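Local coordinates for 4-amino-4-deoxychorismate lyase (PDB 3LUL), which belongs to the class IV aminotransferase family of pyridoxal-phosphate proteins, with a two-domain chain that pairs with a second copy of itself, at residues M13-F17 with L108-T112; E27-E31 with I86-G92; V35-P40 with L72-I76; M45-R49 with L198-A204; L57-I63 with R102-L108. One frame throughout, in Å; residues are numbered along the deposited sequence.

Interaction 1: M13-F17 with L108-T112; sequences MTPSF and LIFQT
I109 meets F17 chiefly through its CD1 methyl, with CG1 behind it: CD1 stands over the middle of one ring face, 3.7 Å from the F17 ring centroid and 12° off the ring normal. This is a CH-pi contact. The isoleucine gets there by extending its longer branch: CG1 lies beside the backbone N (chi1 -68°), and with chi2 at 177° the branch is extended, which carries CD1 up to the ring. F17 turns its ring inward at the end of its side chain and presents its face, and the two side chains come from opposite directions. The same methyl also rests against the backbone of the loop, with S16 CA 3.6 Å from I109 CD1.

The second branch of the isoleucine serves a different neighbour. Its CG2 points to the P15 ring, which slides past it with CG 4.0 Å from I109 CG2. A beta-branched residue thus fills two sites at once, and the rigid proline offers a compact apolar surface to one of them.

Here the irregular loop 13-17 lies across strand 106-113 of a mixed beta sheet. L108 and F110 point to the other face of that sheet, where F110 packs on L72. The CB of S16 points away from the strand, and its OG is hydrogen-bonded to O of F17 of the second subunit, a bond returned by symmetry of the pair.

Further along, the bent side chain of Q111 brings its amide carbon CD to 3.6 Å from T14 CG2. I19 of the second subunit packs against both residues.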
# COMPACT_ATOMS: atom_id res chain seq x y z
N MSE B 13 24.92 12.48 3.59
CA MSE B 13 24.63 13.56 2.65
C MSE B 13 23.36 13.35 1.81
O MSE B 13 22.83 14.31 1.26
CB MSE B 13 25.83 13.82 1.73
N THR B 14 22.88 12.10 1.70
CA THR B 14 21.64 11.81 0.96
C THR B 14 20.40 12.30 1.72
O THR B 14 20.32 12.13 2.95
CB THR B 14 21.44 10.29 0.70
OG1 THR B 14 22.71 9.63 0.65
CG2 THR B 14 20.71 10.06 -0.63
N PRO B 15 19.44 12.93 1.01
CA PRO B 15 18.25 13.39 1.72
C PRO B 15 17.28 12.25 2.00
O PRO B 15 17.27 11.24 1.27
CB PRO B 15 17.62 14.39 0.74
CG PRO B 15 18.05 13.95 -0.59
CD PRO B 15 19.39 13.26 -0.42
N SER B 16 16.47 12.39 3.05
CA SER B 16 15.30 11.52 3.24
C SER B 16 14.12 12.30 3.84
O SER B 16 14.21 13.49 4.08
CB SER B 16 15.65 10.33 4.14
OG SER B 16 14.69 9.26 3.99
N PHE B 17 13.02 11.58 4.06
CA PHE B 17 11.78 12.15 4.58
C PHE B 17 11.74 12.02 6.11
O PHE B 17 12.21 11.03 6.66
CB PHE B 17 10.59 11.42 3.97
CG PHE B 17 10.54 11.49 2.46
CD1 PHE B 17 10.17 12.66 1.82
CD2 PHE B 17 10.86 10.36 1.69
CE1 PHE B 17 10.11 12.71 0.43
CE2 PHE B 17 10.78 10.40 0.32
CZ PHE B 17 10.42 11.58 -0.32
N LEU B 108 9.78 16.48 -2.51
CA LEU B 108 10.22 15.72 -3.64
C LEU B 108 11.69 15.36 -3.43
O LEU B 108 12.49 16.24 -3.04
CB LEU B 108 10.02 16.57 -4.87
CG LEU B 108 10.15 16.03 -6.28
CD1 LEU B 108 9.38 14.70 -6.49
CD2 LEU B 108 9.69 17.13 -7.22
N ILE B 109 12.04 14.09 -3.63
CA ILE B 109 13.43 13.63 -3.62
C ILE B 109 13.75 12.92 -4.94
O ILE B 109 12.95 12.13 -5.45
CB ILE B 109 13.73 12.72 -2.41
CG1 ILE B 109 13.65 13.53 -1.11
CG2 ILE B 109 15.12 11.99 -2.54
CD1 ILE B 109 13.86 12.69 0.18
N PHE B 110 14.92 13.24 -5.49
CA PHE B 110 15.46 12.52 -6.66
C PHE B 110 16.69 11.71 -6.31
O PHE B 110 17.57 12.18 -5.58
CB PHE B 110 15.87 13.50 -7.76
CG PHE B 110 14.77 14.39 -8.23
CD1 PHE B 110 13.97 13.98 -9.30
CD2 PHE B 110 14.54 15.64 -7.64
CE1 PHE B 110 12.96 14.81 -9.77
CE2 PHE B 110 13.54 16.47 -8.11
CZ PHE B 110 12.76 16.06 -9.18
N GLN B 111 16.74 10.49 -6.82
CA GLN B 111 17.88 9.60 -6.61
C GLN B 111 18.24 8.89 -7.91
O GLN B 111 17.36 8.41 -8.61
CB GLN B 111 17.54 8.54 -5.57
CG GLN B 111 17.48 9.09 -4.15
CD GLN B 111 18.85 9.53 -3.61
OE1 GLN B 111 19.10 10.72 -3.35
NE2 GLN B 111 19.74 8.56 -3.41
N THR B 112 19.53 8.83 -8.20
CA THR B 112 20.01 8.15 -9.40
C THR B 112 20.44 6.74 -9.01
O THR B 112 20.73 6.43 -7.83
CB THR B 112 21.21 8.86 -10.08
OG1 THR B 112 22.36 8.85 -9.21
CG2 THR B 112 20.87 10.26 -10.44

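Interaction 2: E27-E31 with I86-G92; sequences EGLFE and IKAILSG
L29 and L90 form a hydrogen-bonded antiparallel pair at the middle of two strands that run at 163° to each other. The L90 N to L29 O bond is nearly straight, 2.8 Å with 171° at the hydrogen, and L29 N returns a bond to L90 O. E31 and A88 repeat the pattern one period on, while G92 N donates to E27 O where strand 84-91 ends. Between these pairs lie the non-hydrogen-bonded ones, G28 with S91 and F30 with I89. Here G28 CA to L90 O and F30 CA to A88 O are equivalent CA-H...O contacts, both of 3.1 Å.

These are adjacent central strands of the mixed sheet in the N-terminal part of the class IV aminotransferase fold. L29, L90, A88 and E31 share the face covered by two helices and their connection. L29 packs on helix 43-57 and A88 on W68 of helix 65-78, while L90 meets I59 and F61 of the loop between those helices; the carboxylate of E31 continues to H46 and R49.

On the other face, F30 holds its CG between the backbone N and the carbonyl carbon (chi1 75°), which turns the ring face to K87. The fully extended lysine crosses the ring obliquely: CE is 3.9 Å from F30 CD2, and NZ lies over the face, 4.8 Å from the F30 ring centroid, a cation-pi contact. Y145 meets the same ring edge-to-face.

At the end of the pair, the extended E27 places OE1 3.5 Å from G92 CA, where a CB would overlap it, which suits glycine. R22 of the same chain pairs with OE1 and R153 of the second subunit with OE2, which would favour the carboxylate's negative charge.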
# COMPACT_ATOMS: atom_id res chain seq x y z
N GLU B 27 1.11 7.84 1.79
CA GLU B 27 0.75 9.00 0.97
C GLU B 27 2.01 9.46 0.23
O GLU B 27 2.71 10.38 0.66
CB GLU B 27 0.07 10.14 1.76
CG GLU B 27 -0.65 11.11 0.84
CD GLU B 27 -1.38 12.16 1.63
OE1 GLU B 27 -0.69 13.01 2.18
OE2 GLU B 27 -2.60 12.08 1.76
N GLY B 28 2.32 8.74 -0.86
CA GLY B 28 3.50 9.06 -1.68
C GLY B 28 3.38 8.46 -3.07
O GLY B 28 2.72 7.42 -3.27
N LEU B 29 3.99 9.14 -4.03
CA LEU B 29 3.95 8.74 -5.42
C LEU B 29 5.36 8.68 -5.95
O LEU B 29 6.26 9.36 -5.42
CB LEU B 29 3.14 9.76 -6.24
CG LEU B 29 1.67 9.91 -5.87
CD1 LEU B 29 1.10 11.21 -6.46
CD2 LEU B 29 0.88 8.61 -6.32
N PHE B 30 5.59 7.89 -7.00
CA PHE B 30 6.91 7.88 -7.60
C PHE B 30 6.88 7.78 -9.12
O PHE B 30 5.88 7.40 -9.72
CB PHE B 30 7.79 6.75 -7.02
CG PHE B 30 7.45 5.40 -7.52
CD1 PHE B 30 6.44 4.65 -6.93
CD2 PHE B 30 8.16 4.83 -8.57
CE1 PHE B 30 6.12 3.38 -7.40
CE2 PHE B 30 7.85 3.56 -9.05
CZ PHE B 30 6.83 2.83 -8.48
N GLU B 31 8.03 8.13 -9.71
CA GLU B 31 8.26 7.93 -11.13
C GLU B 31 9.68 7.37 -11.26
O GLU B 31 10.60 7.84 -10.57
CB GLU B 31 8.21 9.25 -11.89
CG GLU B 31 6.82 9.77 -12.07
CD GLU B 31 5.98 8.93 -13.01
OE1 GLU B 31 6.52 8.18 -13.84
OE2 GLU B 31 4.74 9.03 -12.93
N ILE B 86 16.72 7.38 -12.88
CA ILE B 86 16.42 8.31 -11.79
C ILE B 86 15.03 8.00 -11.24
O ILE B 86 14.09 7.79 -12.00
CB ILE B 86 16.40 9.80 -12.22
CG1 ILE B 86 17.77 10.30 -12.64
CG2 ILE B 86 15.90 10.69 -11.06
CD1 ILE B 86 17.73 11.71 -13.23
N LYS B 87 14.93 7.91 -9.91
CA LYS B 87 13.63 7.73 -9.24
C LYS B 87 13.26 9.03 -8.55
O LYS B 87 14.06 9.60 -7.82
CB LYS B 87 13.69 6.58 -8.24
CG LYS B 87 12.33 6.17 -7.68
CD LYS B 87 12.43 4.89 -6.81
CE LYS B 87 11.13 4.64 -6.04
NZ LYS B 87 11.12 3.28 -5.37
N ALA B 88 12.07 9.54 -8.84
CA ALA B 88 11.51 10.73 -8.16
C ALA B 88 10.46 10.23 -7.19
O ALA B 88 9.63 9.42 -7.58
CB ALA B 88 10.88 11.65 -9.14
N ILE B 89 10.53 10.62 -5.92
CA ILE B 89 9.52 10.27 -4.93
C ILE B 89 8.90 11.56 -4.40
O ILE B 89 9.63 12.44 -3.97
CB ILE B 89 10.10 9.46 -3.73
CG1 ILE B 89 10.84 8.21 -4.22
CG2 ILE B 89 8.98 9.04 -2.78
CD1 ILE B 89 11.54 7.44 -3.06
N LEU B 90 7.57 11.66 -4.47
CA LEU B 90 6.79 12.82 -3.98
C LEU B 90 6.00 12.34 -2.77
O LEU B 90 5.19 11.41 -2.88
CB LEU B 90 5.81 13.30 -5.04
CG LEU B 90 4.93 14.50 -4.70
CD1 LEU B 90 5.76 15.76 -4.67
CD2 LEU B 90 3.78 14.63 -5.72
N SER B 91 6.26 12.95 -1.62
CA SER B 91 5.56 12.62 -0.39
C SER B 91 4.49 13.64 -0.12
O SER B 91 4.60 14.79 -0.55
CB SER B 91 6.50 12.64 0.80
OG SER B 91 6.93 13.95 1.10
N GLY B 92 3.46 13.23 0.61
CA GLY B 92 2.41 14.15 1.06
C GLY B 92 2.96 15.22 1.98
O GLY B 92 2.43 16.32 2.07

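Interaction 3: V35-P40 with L72-I76; sequences VNSSKP and LIQKI
V35 and I76 reach toward each other tip to tip where a beta hairpin leans on helix 65-78 with apolar side chains. The hairpin joins strands 28-36 and 39-40 at the edge of the mixed sheet. V35 sets both of its methyls against the isoleucine, CG2 being 4.0 Å from I76 CD1, as a beta-branched residue on a strand can do. I86 of the next strand also touches both side chains.

From N36 to K39 the chain reverses in a type I' turn, closed by reciprocal backbone bonds in which N36 N donates to K39 O and K39 N to N36 O. S37 and S38 both have positive phi, the left-handed conformation that this turn needs at its two middle residues. S38 is the member that touches the helix. Its CB lies 3.9 Å from I76 CG2, and its carbonyl O comes to 3.4 Å from the same methyl. Its hydroxyl is engaged outside the contact, with the backbone O of L81.

K39 points away from the helix and stays exposed, as suits a charged residue on an outer strand, whereas P40 points toward it. The pyrrolidine is a compact, rigid ring touched on several corners: CB meets L72 CD1 at 3.9 Å, while CD receives two isoleucine ends. I73, a turn before I76, carries its CD1 there by a bend at chi2 (-60°) and crosses the proline at about a right angle. I76 arrives obliquely with a straighter chain, and its CD1 also lies 3.6 Å from P40 CD.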
# COMPACT_ATOMS: atom_id res chain seq x y z
N VAL B 35 17.50 6.94 -17.96
CA VAL B 35 18.45 7.94 -18.42
C VAL B 35 19.31 7.27 -19.49
O VAL B 35 19.90 6.20 -19.24
CB VAL B 35 19.30 8.50 -17.29
CG1 VAL B 35 20.37 9.42 -17.85
CG2 VAL B 35 18.42 9.24 -16.31
N ASN B 36 19.32 7.89 -20.69
CA ASN B 36 20.08 7.41 -21.84
C ASN B 36 21.01 8.51 -22.31
O ASN B 36 20.57 9.61 -22.56
CB ASN B 36 19.17 7.02 -23.02
CG ASN B 36 18.09 6.01 -22.66
OD1 ASN B 36 18.38 4.86 -22.33
ND2 ASN B 36 16.82 6.42 -22.79
N SER B 37 22.30 8.23 -22.38
CA SER B 37 23.30 9.19 -22.85
C SER B 37 23.20 10.53 -22.11
O SER B 37 23.28 11.60 -22.71
CB SER B 37 23.22 9.34 -24.37
OG SER B 37 23.18 8.07 -25.02
N SER B 38 23.02 10.42 -20.79
CA SER B 38 22.96 11.54 -19.85
C SER B 38 21.70 12.39 -19.97
O SER B 38 21.65 13.47 -19.41
CB SER B 38 24.19 12.45 -19.98
OG SER B 38 25.36 11.66 -19.92
N LYS B 39 20.73 11.88 -20.71
CA LYS B 39 19.44 12.56 -20.91
C LYS B 39 18.27 11.75 -20.33
O LYS B 39 18.13 10.56 -20.63
CB LYS B 39 19.21 12.82 -22.40
CG LYS B 39 20.16 13.88 -22.98
CD LYS B 39 20.21 13.81 -24.51
CE LYS B 39 20.98 14.99 -25.13
NZ LYS B 39 21.85 14.57 -26.28
N PRO B 40 17.41 12.40 -19.53
CA PRO B 40 16.22 11.69 -19.07
C PRO B 40 15.25 11.45 -20.23
O PRO B 40 14.88 12.37 -20.94
CB PRO B 40 15.62 12.62 -18.00
CG PRO B 40 16.12 13.95 -18.32
CD PRO B 40 17.44 13.79 -19.04
N LEU B 72 16.41 17.04 -12.84
CA LEU B 72 16.87 15.76 -13.38
C LEU B 72 18.27 15.90 -13.96
O LEU B 72 19.15 15.08 -13.67
CB LEU B 72 15.91 15.19 -14.45
CG LEU B 72 14.45 14.92 -14.04
CD1 LEU B 72 13.58 14.54 -15.27
CD2 LEU B 72 14.41 13.80 -12.98
N ILE B 73 18.49 16.97 -14.73
CA ILE B 73 19.80 17.19 -15.36
C ILE B 73 20.85 17.40 -14.29
O ILE B 73 21.94 16.84 -14.40
CB ILE B 73 19.78 18.36 -16.36
CG1 ILE B 73 18.87 18.04 -17.56
CG2 ILE B 73 21.21 18.68 -16.87
CD1 ILE B 73 19.24 16.83 -18.38
N GLN B 74 20.53 18.15 -13.23
CA GLN B 74 21.54 18.45 -12.21
C GLN B 74 21.93 17.20 -11.43
O GLN B 74 23.08 17.07 -11.04
CB GLN B 74 21.10 19.57 -11.26
CG GLN B 74 21.14 21.00 -11.89
CD GLN B 74 22.46 21.35 -12.63
OE1 GLN B 74 22.44 21.74 -13.80
NE2 GLN B 74 23.60 21.23 -11.94
N LYS B 75 20.98 16.28 -11.25
CA LYS B 75 21.24 14.98 -10.63
C LYS B 75 22.11 14.08 -11.49
O LYS B 75 23.08 13.50 -10.98
CB LYS B 75 19.91 14.30 -10.27
CG LYS B 75 19.58 14.45 -8.83
CD LYS B 75 20.28 13.34 -8.06
CE LYS B 75 20.58 13.76 -6.67
NZ LYS B 75 20.94 12.60 -5.83
N ILE B 76 21.79 13.97 -12.78
CA ILE B 76 22.58 13.21 -13.76
C ILE B 76 24.03 13.70 -13.85
O ILE B 76 24.99 12.90 -13.80
CB ILE B 76 21.92 13.30 -15.18
CG1 ILE B 76 20.61 12.49 -15.23
CG2 ILE B 76 22.88 12.90 -16.32
CD1 ILE B 76 19.63 13.02 -16.29

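Interaction 4: M45-R49 with L198-A204; sequences MHWER and LPGITRA
I201 fits its CD1 into the corner formed by the H46 ring and the R49 guanidinium of helix 43-57. The methyl stands over the H46 ring, 3.4 Å from the centroid but displaced toward ND1, in a CH-pi contact, and it also covers one face of the R49 guanidinium, with R49 NH2 3.6 Å from I201 CD1. Its CG2 branch slides past the selenomethionine M45, whose SE is 4.0 Å away from that CG2; a bend at chi3 then brings M45 CE to A204 CB. An isoleucine suits the place because its branches serve three neighbours.

With CG trans to N (chi1 -179°), the R49 chain runs out from the helix and turns at chi3. NH1 donates to P199 O at 3.2 Å, a bent bond (138°) with the oxygen near the guanidinium plane but the donor well above the carbonyl plane. L198 CD1 packs 3.4 Å from R49 NH1.

Behind these, E31 fixes both polar groups by accepting from H46 ND1 and pairing with R49 NH2. R49 NH1 and I201 N both donate to OP1 of the modified lysine LLP at position 141, and T202 OG1 is hydrogen-bonded to OP3. Since G200 is the N-cap, the phosphate sits at the start of helix 201-212, whose dipole would probably favour the anion.

The contact thus joins helix 43-57, which lies against strand 28-36, to helix 201-212, which T202 and R203 hold against strand 232-237 of the other sheet.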
# COMPACT_ATOMS: atom_id res chain seq x y z
N MSE B 45 6.44 13.13 -20.04
CA MSE B 45 5.37 12.19 -19.72
C MSE B 45 5.38 11.74 -18.26
O MSE B 45 4.31 11.54 -17.66
CB MSE B 45 5.34 10.99 -20.70
CG MSE B 45 4.95 11.42 -22.10
SE MSE B 45 5.06 9.92 -23.35
CE MSE B 45 3.37 9.17 -22.85
N HIS B 46 6.57 11.59 -17.68
CA HIS B 46 6.71 11.28 -16.25
C HIS B 46 6.19 12.42 -15.37
O HIS B 46 5.49 12.18 -14.40
CB HIS B 46 8.17 10.98 -15.93
CG HIS B 46 8.63 9.66 -16.45
ND1 HIS B 46 8.21 8.46 -15.90
CD2 HIS B 46 9.49 9.33 -17.46
CE1 HIS B 46 8.76 7.46 -16.57
NE2 HIS B 46 9.55 7.96 -17.50
N TRP B 47 6.56 13.65 -15.71
CA TRP B 47 6.04 14.83 -14.98
C TRP B 47 4.52 14.92 -15.05
O TRP B 47 3.84 15.24 -14.08
CB TRP B 47 6.70 16.08 -15.59
CG TRP B 47 6.27 17.39 -15.05
CD1 TRP B 47 6.73 18.02 -13.91
CD2 TRP B 47 5.28 18.25 -15.61
NE1 TRP B 47 6.11 19.23 -13.76
CE2 TRP B 47 5.20 19.40 -14.78
CE3 TRP B 47 4.45 18.17 -16.74
CZ2 TRP B 47 4.32 20.44 -15.03
CZ3 TRP B 47 3.57 19.21 -16.99
CH2 TRP B 47 3.53 20.33 -16.15
N GLU B 48 3.99 14.67 -16.24
CA GLU B 48 2.54 14.76 -16.46
C GLU B 48 1.80 13.77 -15.58
O GLU B 48 0.81 14.10 -14.95
CB GLU B 48 2.24 14.48 -17.92
CG GLU B 48 0.78 14.41 -18.32
CD GLU B 48 0.58 14.04 -19.79
OE1 GLU B 48 1.30 13.16 -20.34
OE2 GLU B 48 -0.32 14.64 -20.41
N ARG B 49 2.25 12.52 -15.62
CA ARG B 49 1.59 11.47 -14.87
C ARG B 49 1.69 11.73 -13.37
O ARG B 49 0.72 11.62 -12.65
CB ARG B 49 2.20 10.10 -15.20
CG ARG B 49 1.51 8.97 -14.43
CD ARG B 49 1.88 7.60 -14.96
NE ARG B 49 3.30 7.30 -14.74
CZ ARG B 49 3.90 6.23 -15.24
NH1 ARG B 49 3.20 5.30 -15.91
NH2 ARG B 49 5.19 6.04 -15.02
N LEU B 198 -2.10 0.12 -14.24
CA LEU B 198 -1.27 1.32 -14.26
C LEU B 198 -1.12 1.70 -15.73
O LEU B 198 -0.65 0.87 -16.51
CB LEU B 198 0.08 1.03 -13.62
CG LEU B 198 0.90 2.18 -13.04
CD1 LEU B 198 1.51 2.99 -14.12
CD2 LEU B 198 0.04 3.08 -12.11
N PRO B 199 -1.50 2.94 -16.11
CA PRO B 199 -1.35 3.38 -17.51
C PRO B 199 0.10 3.69 -17.81
O PRO B 199 0.56 4.82 -17.67
CB PRO B 199 -2.20 4.65 -17.55
CG PRO B 199 -2.06 5.22 -16.14
CD PRO B 199 -1.95 4.04 -15.22
N GLY B 200 0.85 2.66 -18.18
CA GLY B 200 2.29 2.84 -18.35
C GLY B 200 2.62 3.81 -19.47
O GLY B 200 1.89 3.93 -20.50
N ILE B 201 3.73 4.52 -19.27
CA ILE B 201 4.27 5.41 -20.31
C ILE B 201 4.78 4.58 -21.49
O ILE B 201 4.62 4.99 -22.63
CB ILE B 201 5.38 6.32 -19.75
CG1 ILE B 201 4.73 7.37 -18.81
CG2 ILE B 201 6.18 7.05 -20.86
CD1 ILE B 201 5.72 8.07 -17.89
N THR B 202 5.43 3.46 -21.22
CA THR B 202 6.03 2.66 -22.27
C THR B 202 4.92 2.06 -23.11
O THR B 202 4.96 2.10 -24.34
CB THR B 202 7.02 1.61 -21.71
OG1 THR B 202 7.91 2.23 -20.77
CG2 THR B 202 7.87 0.99 -22.82
N ARG B 203 3.92 1.53 -22.42
CA ARG B 203 2.67 1.03 -23.02
C ARG B 203 2.07 2.07 -23.95
O ARG B 203 1.73 1.78 -25.09
CB ARG B 203 1.67 0.67 -21.91
CG ARG B 203 0.24 0.37 -22.34
CD ARG B 203 -0.74 0.27 -21.16
NE ARG B 203 -2.09 -0.14 -21.58
CZ ARG B 203 -3.00 0.67 -22.15
NH1 ARG B 203 -2.75 1.94 -22.39
NH2 ARG B 203 -4.16 0.17 -22.54
N ALA B 204 1.90 3.30 -23.45
CA ALA B 204 1.34 4.40 -24.25
C ALA B 204 2.17 4.71 -25.50
O ALA B 204 1.61 4.94 -26.59
CB ALA B 204 1.21 5.67 -23.37

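Interaction 5: L57-I63 with R102-L108; sequences LGIPFEI and RGQVSQL
The CB of S106 points toward 57-63, and its OG donates to P60 O from above the carbonyl plane, 42° out of it. The modelled separation of 2.5 Å between S106 OG and P60 O is very short, so its exact length is doubtful. A chi1 of 56° directs OG to that oxygen; CB itself packs on the isoleucine next door, with I59 CG2 3.6 Å from S106 CB. T4 OG1 is a second partner of this buried hydroxyl.

Further on, I63 and L108 cross at about a right angle, I63 CD1 lying 3.9 Å from L108 CD2. The same leucine methyl approaches F61 CE1, while I63 covers one face of that ring with its own CG2.

At the other end R102, bent twice, turns the edge of its guanidinium toward the L57 carbonyl, with NH1 3.6 Å from L57 O, and passes close to G58 CA. The P60 ring rests on the backbone oxygens of G103 and Q104.

G58, with the positive phi that glycine tolerates easily, ends helix 43-57 in a Schellman motif; residues 59-63 then pass over strand 106-113 as the connection to helix 65-78, linking two helices that cover one face of a mixed sheet.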
# COMPACT_ATOMS: atom_id res chain seq x y z
N LEU B 57 -4.96 12.95 -5.64
CA LEU B 57 -4.77 12.72 -4.20
C LEU B 57 -4.75 14.01 -3.35
O LEU B 57 -4.57 13.94 -2.14
CB LEU B 57 -3.47 11.94 -3.97
CG LEU B 57 -3.40 10.49 -4.50
CD1 LEU B 57 -2.06 9.81 -4.14
CD2 LEU B 57 -4.59 9.68 -3.98
N GLY B 58 -4.87 15.17 -3.99
CA GLY B 58 -4.80 16.45 -3.28
C GLY B 58 -3.41 16.85 -2.79
O GLY B 58 -3.29 17.72 -1.96
N ILE B 59 -2.37 16.21 -3.32
CA ILE B 59 -1.01 16.50 -2.94
C ILE B 59 -0.53 17.64 -3.86
O ILE B 59 -0.57 17.51 -5.07
CB ILE B 59 -0.08 15.26 -3.09
CG1 ILE B 59 -0.62 14.08 -2.27
CG2 ILE B 59 1.33 15.61 -2.68
CD1 ILE B 59 0.16 12.77 -2.53
N PRO B 60 -0.07 18.77 -3.28
CA PRO B 60 0.49 19.79 -4.16
C PRO B 60 1.65 19.25 -5.03
O PRO B 60 2.50 18.44 -4.57
CB PRO B 60 0.95 20.91 -3.20
CG PRO B 60 0.38 20.56 -1.84
CD PRO B 60 0.00 19.12 -1.85
N PHE B 61 1.69 19.72 -6.28
CA PHE B 61 2.80 19.47 -7.16
C PHE B 61 3.10 20.75 -7.93
O PHE B 61 2.81 20.85 -9.12
CB PHE B 61 2.47 18.30 -8.11
CG PHE B 61 3.66 17.78 -8.89
CD1 PHE B 61 4.76 17.26 -8.26
CD2 PHE B 61 3.63 17.76 -10.29
CE1 PHE B 61 5.85 16.76 -8.99
CE2 PHE B 61 4.72 17.28 -11.03
CZ PHE B 61 5.82 16.75 -10.39
N GLU B 62 3.64 21.74 -7.22
CA GLU B 62 3.88 23.07 -7.77
C GLU B 62 5.35 23.14 -8.14
O GLU B 62 6.14 23.84 -7.51
CB GLU B 62 3.56 24.16 -6.72
CG GLU B 62 2.08 24.30 -6.39
CD GLU B 62 1.27 24.85 -7.53
OE1 GLU B 62 1.84 25.52 -8.42
OE2 GLU B 62 0.04 24.62 -7.50
N ILE B 63 5.71 22.34 -9.15
CA ILE B 63 7.03 22.39 -9.76
C ILE B 63 6.78 22.42 -11.26
O ILE B 63 6.08 21.56 -11.79
CB ILE B 63 7.92 21.22 -9.32
CG1 ILE B 63 9.29 21.30 -10.01
CG2 ILE B 63 7.28 19.86 -9.57
CD1 ILE B 63 10.33 20.30 -9.40
N ARG B 102 -3.79 16.79 5.94
CA ARG B 102 -3.32 17.20 4.63
C ARG B 102 -1.96 17.88 4.81
O ARG B 102 -1.79 18.75 5.68
CB ARG B 102 -4.39 18.16 4.08
CG ARG B 102 -4.26 18.65 2.66
CD ARG B 102 -4.92 17.72 1.65
NE ARG B 102 -6.39 17.75 1.59
CZ ARG B 102 -7.12 16.96 0.79
NH1 ARG B 102 -6.55 16.07 -0.04
NH2 ARG B 102 -8.45 17.06 0.80
N GLY B 103 -0.96 17.47 4.04
CA GLY B 103 0.34 18.13 4.08
C GLY B 103 0.23 19.40 3.29
O GLY B 103 -0.19 19.37 2.13
N GLN B 104 0.58 20.51 3.91
CA GLN B 104 0.57 21.81 3.24
C GLN B 104 1.70 21.91 2.22
O GLN B 104 1.55 22.62 1.21
CB GLN B 104 0.74 22.97 4.24
CG GLN B 104 -0.07 22.84 5.53
CD GLN B 104 -0.80 24.12 5.91
OE1 GLN B 104 -0.39 24.83 6.85
NE2 GLN B 104 -1.87 24.43 5.18
N VAL B 105 2.84 21.26 2.51
CA VAL B 105 4.01 21.28 1.62
C VAL B 105 4.47 19.85 1.31
O VAL B 105 4.92 19.11 2.20
CB VAL B 105 5.19 22.13 2.20
CG1 VAL B 105 6.38 22.15 1.21
CG2 VAL B 105 4.71 23.55 2.54
N SER B 106 4.31 19.46 0.06
CA SER B 106 4.82 18.18 -0.41
C SER B 106 6.34 18.26 -0.61
O SER B 106 6.93 19.34 -0.74
CB SER B 106 4.09 17.73 -1.67
OG SER B 106 4.16 18.69 -2.71
N GLN B 107 6.98 17.09 -0.59
CA GLN B 107 8.42 17.00 -0.60
C GLN B 107 8.77 16.09 -1.76
O GLN B 107 8.13 15.09 -1.98
CB GLN B 107 8.92 16.45 0.73
CG GLN B 107 8.25 17.07 1.98
CD GLN B 107 8.85 18.39 2.36
OE1 GLN B 107 10.06 18.50 2.52
NE2 GLN B 107 8.00 19.43 2.51
N LEU B 108 9.78 16.48 -2.51
CA LEU B 108 10.22 15.72 -3.64
C LEU B 108 11.69 15.36 -3.43
O LEU B 108 12.49 16.24 -3.04
CB LEU B 108 10.02 16.57 -4.87
CG LEU B 108 10.15 16.03 -6.28
CD1 LEU B 108 9.38 14.70 -6.49
CD2 LEU B 108 9.69 17.13 -7.22

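Interactions 1, 2, 3 and 5 all belong to the five-stranded sheet, whereas interaction 4 bridges from its helical cover to the other half of the chain. Interaction 2 is the buried core and depends on main-chain bonds; strand 84-91 passes them on to strand 106-113, the strand shared by interactions 1 and 5, which meet at L108. Interactions 1, 3, 4 and 5 are partly buried. Interactions 1 and 3 rely on apolar branches, while interaction 5 adds a buried hydroxyl. Interaction 4 adds charged side chains, linked to E31 of interaction 2 and to the phosphate of the modified lysine at position 141. Interactions 1, 2 and 5 also touch the second subunit; 3 and 4 do not.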